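Local coordinates for Cel44C (Paenibacillus polymyxa, PDB 2YIH), which probably cleaves the beta-1,4-linked glucan backbone of xyloglucan and related polysaccharides, through the family 44 glycoside hydrolase part of a longer multidomain enzyme, at residues R43-G47 with N48-G52; S64-Q67 with H68-D71. The protein carries 8 engineered substitutions. All coordinates share one frame; numbering follows the deposited sequence.

Contact 1 of 2, residues R43-G47 with N48-G52; sequences RRLGG and NRMTG. With BGC (beta-D-glucopyranose), chain B; EDO (1,2-ethanediol), chain M; EDO (1,2-ethanediol), chain L.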
# COMPACT_ATOMS: atom_id res chain seq x y z
N ARG A 43 2.65 8.04 3.26
CA ARG A 43 2.07 7.54 4.52
C ARG A 43 0.56 7.49 4.38
O ARG A 43 -0.03 8.40 3.80
CB ARG A 43 2.50 8.47 5.68
CG ARG A 43 4.02 8.39 5.90
CD ARG A 43 4.52 9.38 6.97
NE ARG A 43 4.05 9.06 8.33
CZ ARG A 43 3.25 9.84 9.04
NH1 ARG A 43 2.69 10.92 8.49
NH2 ARG A 43 2.98 9.54 10.29
N ARG A 44 -0.07 6.45 4.95
CA ARG A 44 -1.53 6.30 4.87
C ARG A 44 -2.09 6.27 6.28
O ARG A 44 -1.55 5.58 7.14
CB ARG A 44 -1.87 4.97 4.20
CG ARG A 44 -3.37 4.57 4.28
CD ARG A 44 -3.59 3.40 3.34
NE ARG A 44 -5.00 2.95 3.31
CZ ARG A 44 -5.48 1.93 4.01
NH1 ARG A 44 -4.74 1.34 4.98
NH2 ARG A 44 -6.75 1.53 3.81
N LEU A 45 -3.21 6.96 6.47
CA LEU A 45 -3.99 6.85 7.71
C LEU A 45 -5.27 6.10 7.30
O LEU A 45 -6.21 6.70 6.76
CB LEU A 45 -4.30 8.24 8.27
CG LEU A 45 -5.14 8.23 9.56
CD1 LEU A 45 -4.39 7.54 10.69
CD2 LEU A 45 -5.49 9.65 9.96
N GLY A 46 -5.29 4.81 7.58
CA GLY A 46 -6.39 3.96 7.09
C GLY A 46 -6.46 2.67 7.84
O GLY A 46 -5.92 2.57 8.93
N GLY A 47 -7.23 1.72 7.32
CA GLY A 47 -7.51 0.50 8.05
C GLY A 47 -8.78 0.55 8.89
O GLY A 47 -9.53 1.52 8.84
N ASN A 48 -9.01 -0.51 9.65
CA ASN A 48 -10.36 -0.71 10.24
C ASN A 48 -10.76 0.45 11.16
O ASN A 48 -11.94 0.83 11.21
CB ASN A 48 -10.38 -2.03 11.01
CG ASN A 48 -10.23 -3.22 10.10
OD1 ASN A 48 -10.49 -3.12 8.92
ND2 ASN A 48 -9.92 -4.39 10.66
N ARG A 49 -9.80 1.02 11.90
CA ARG A 49 -10.16 2.11 12.84
C ARG A 49 -10.69 3.35 12.15
O ARG A 49 -11.32 4.20 12.80
CB ARG A 49 -8.95 2.48 13.72
CG ARG A 49 -8.81 1.55 14.92
CD ARG A 49 -9.69 2.02 16.07
NE ARG A 49 -9.51 1.19 17.27
CZ ARG A 49 -10.03 1.51 18.46
NH1 ARG A 49 -10.72 2.65 18.59
NH2 ARG A 49 -9.78 0.75 19.54
N MET A 50 -10.38 3.53 10.86
CA MET A 50 -10.78 4.79 10.23
C MET A 50 -12.23 4.84 9.77
O MET A 50 -12.77 5.93 9.55
CB MET A 50 -9.82 5.17 9.10
CG MET A 50 -8.45 5.67 9.62
SD MET A 50 -8.60 7.11 10.72
CE MET A 50 -9.10 8.37 9.55
N THR A 51 -12.87 3.67 9.67
CA THR A 51 -14.28 3.63 9.21
C THR A 51 -15.18 4.46 10.14
O THR A 51 -16.00 5.28 9.67
CB THR A 51 -14.78 2.17 9.20
OG1 THR A 51 -14.06 1.46 8.17
CG2 THR A 51 -16.32 2.12 8.96
N GLY A 52 -15.02 4.24 11.45
CA GLY A 52 -15.81 4.98 12.44
C GLY A 52 -15.11 6.11 13.16
O GLY A 52 -15.57 6.56 14.23
C2 BGC B . -10.43 -9.63 8.45
C3 BGC B . -10.46 -8.10 8.35
C4 BGC B . -9.06 -7.59 8.00
C5 BGC B . -8.43 -8.36 6.84
C6 BGC B . -6.96 -7.95 6.75
C1 BGC B . -9.88 -10.21 7.15
O2 BGC B . -11.75 -10.15 8.69
O3 BGC B . -10.87 -7.51 9.59
O4 BGC B . -9.01 -6.18 7.73
O5 BGC B . -8.53 -9.77 7.06
O6 BGC B . -6.35 -7.95 8.04
C1 EDO M . -7.26 -2.14 17.45
O1 EDO M . -8.29 -1.38 16.78
C2 EDO M . -6.66 -1.29 18.59
O2 EDO M . -7.58 -1.21 19.69
C1 EDO L . -5.01 3.71 11.83
O1 EDO L . -6.17 2.96 11.45
C2 EDO L . -4.34 2.93 12.95
O2 EDO L . -3.83 1.71 12.42
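Gly47 O accepts the N-H of Met50 at 3.0 Å, the one hydrogen bond between 43-47 and 48-52. This turn leads from the second strand of the TIM barrel, 42-45, into the short, weakly bonded helix at about 48-51. The donor sits above the carbonyl plane, 41° out of it, and the bond is fairly straight (157°). Gly47 has a positive phi (93°), where any side chain would jam against the Gly46 carbonyl. Gly46 CA lies over the centre of the Arg44 guanidinium, 3.7 Å above its plane. Asn48 belongs to the glycan pocket. Its ND2 makes only a weak bond to glucose O3, at 3.4 Å, and a stronger one to Asp65. Arg49 NE and NH2 hold the two oxygens of one ethanediol, probably from the crystallisation liquor, while NH1 forms a salt bridge with Asp71 and a hydrogen bond to Ser60. With an alanine in its place, the Asp71 carboxylate is likely to lose its positive mate, and with it a tie to strand 69-71. Met50 bends at chi2 and again at chi3, which swings its end back across Leu45. The two side chains cross at about a right angle, with Met50 SD 3.8 Å from Leu45 CG.

Contact 2 of 2, residues S64-Q67 with H68-D71; sequences SDWQ and HSSD. Engineered in segment 68-71: His68 (natural residue Gln).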
# COMPACT_ATOMS: atom_id res chain seq x y z
N SER A 64 -14.69 -5.56 15.22
CA SER A 64 -14.43 -6.93 15.65
C SER A 64 -12.98 -7.14 16.10
O SER A 64 -12.69 -8.12 16.79
CB SER A 64 -14.82 -7.91 14.52
OG SER A 64 -13.98 -7.70 13.39
N ASP A 65 -12.09 -6.20 15.77
CA ASP A 65 -10.72 -6.28 16.25
C ASP A 65 -10.59 -6.19 17.78
O ASP A 65 -9.65 -6.78 18.36
CB ASP A 65 -9.81 -5.21 15.62
CG ASP A 65 -9.54 -5.45 14.12
OD1 ASP A 65 -9.70 -6.60 13.65
OD2 ASP A 65 -9.12 -4.48 13.47
N TRP A 66 -11.46 -5.41 18.42
CA TRP A 66 -11.41 -5.32 19.88
C TRP A 66 -12.75 -4.89 20.44
O TRP A 66 -12.98 -3.71 20.59
CB TRP A 66 -10.33 -4.31 20.33
CG TRP A 66 -10.15 -4.37 21.83
CD1 TRP A 66 -10.54 -3.44 22.73
CD2 TRP A 66 -9.57 -5.45 22.58
NE1 TRP A 66 -10.26 -3.88 24.02
CE2 TRP A 66 -9.68 -5.12 23.95
CE3 TRP A 66 -8.96 -6.66 22.22
CZ2 TRP A 66 -9.19 -5.95 24.97
CZ3 TRP A 66 -8.51 -7.53 23.23
CH2 TRP A 66 -8.61 -7.16 24.59
N GLN A 67 -13.62 -5.86 20.76
CA GLN A 67 -14.79 -5.57 21.60
C GLN A 67 -15.80 -4.58 21.02
O GLN A 67 -16.63 -4.07 21.74
CB GLN A 67 -14.33 -5.08 22.99
CG GLN A 67 -13.32 -6.02 23.64
CD GLN A 67 -13.01 -5.65 25.09
OE1 GLN A 67 -12.95 -4.48 25.43
NE2 GLN A 67 -12.75 -6.65 25.91
N HIS A 68 -15.70 -4.30 19.73
CA HIS A 68 -16.46 -3.20 19.14
C HIS A 68 -16.38 -1.97 20.04
O HIS A 68 -17.37 -1.30 20.33
CB HIS A 68 -17.92 -3.63 18.87
CG HIS A 68 -18.01 -4.89 18.08
ND1 HIS A 68 -17.91 -4.93 16.70
CD2 HIS A 68 -18.13 -6.18 18.48
CE1 HIS A 68 -17.95 -6.18 16.29
NE2 HIS A 68 -18.09 -6.96 17.35
N SER A 69 -15.16 -1.65 20.45
CA SER A 69 -14.92 -0.64 21.47
C SER A 69 -14.77 0.74 20.82
O SER A 69 -13.97 0.91 19.92
CB SER A 69 -13.63 -0.99 22.23
OG SER A 69 -13.30 0.02 23.17
N SER A 70 -15.50 1.72 21.33
CA SER A 70 -15.27 3.12 20.98
C SER A 70 -14.33 3.74 21.99
O SER A 70 -14.58 3.67 23.21
CB SER A 70 -16.59 3.91 21.00
OG SER A 70 -17.42 3.48 19.93
N ASP A 71 -13.26 4.35 21.52
CA ASP A 71 -12.27 4.86 22.45
C ASP A 71 -11.26 5.77 21.74
O ASP A 71 -11.43 6.09 20.54
CB ASP A 71 -11.58 3.68 23.16
CG ASP A 71 -10.91 2.73 22.18
OD1 ASP A 71 -10.21 3.24 21.27
OD2 ASP A 71 -11.15 1.50 22.27
O HOH W 1 -13.27 -1.73 25.38
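A tight beta turn closes the loop between strands 60-61 and 69-71, which pair in a small antiparallel three-stranded sheet of the family 44 catalytic domain. Its bond runs from Ser69 N to Trp66 O at 3.0 Å, somewhat bent (138°). The two central residues, Gln67 and His68, both take left-handed backbone angles, close to a type III' turn. His68 is an engineered residue, glutamine in the natural sequence. Its ring reaches back to the backbone of Ser64, with CE1 3.5 Å from Ser64 N in an oblique approach. Beyond the turn the His68 side chain also touches Pro196 and Arg197. On the Trp66 side, Gln67 CG packs over one face of the indole, 3.7 Å above the plane and offset toward the rim. Ser69 CB comes obliquely to the same ring, 4.0 Å from Trp66 CD1. A water spans the turn, donating to Gln67 OE1 and to Ser69 OG, each at 2.8 Å. Both Trp66 and Gln67 also touch a crystal neighbour, so their exact placement may owe something to lattice packing. Ser69 OG stands anti to its own nitrogen (chi1 176°), which places the hydroxyl within bonding distance of Asp71. There it donates to Asp71 OD2 at 2.8 Å, on the anti side of the carboxylate.

The chain first runs up barrel strand 42-45 and turns into helix 48-51, where contact 1 closes. It then passes through strand 60-61 and the loop after it, and contact 2 turns it back into strand 69-71. The contacts follow in series and neither nests in nor crosses the other. Their centres lie about 14 Å apart. Residues of the first helix reach both segments of contact 2: Asn48 meets Asp65 before the turn, and Arg49 meets Asp71 after it. The small antiparallel sheet is thereby joined to the end of the second barrel strand, on the side where the glycan is bound.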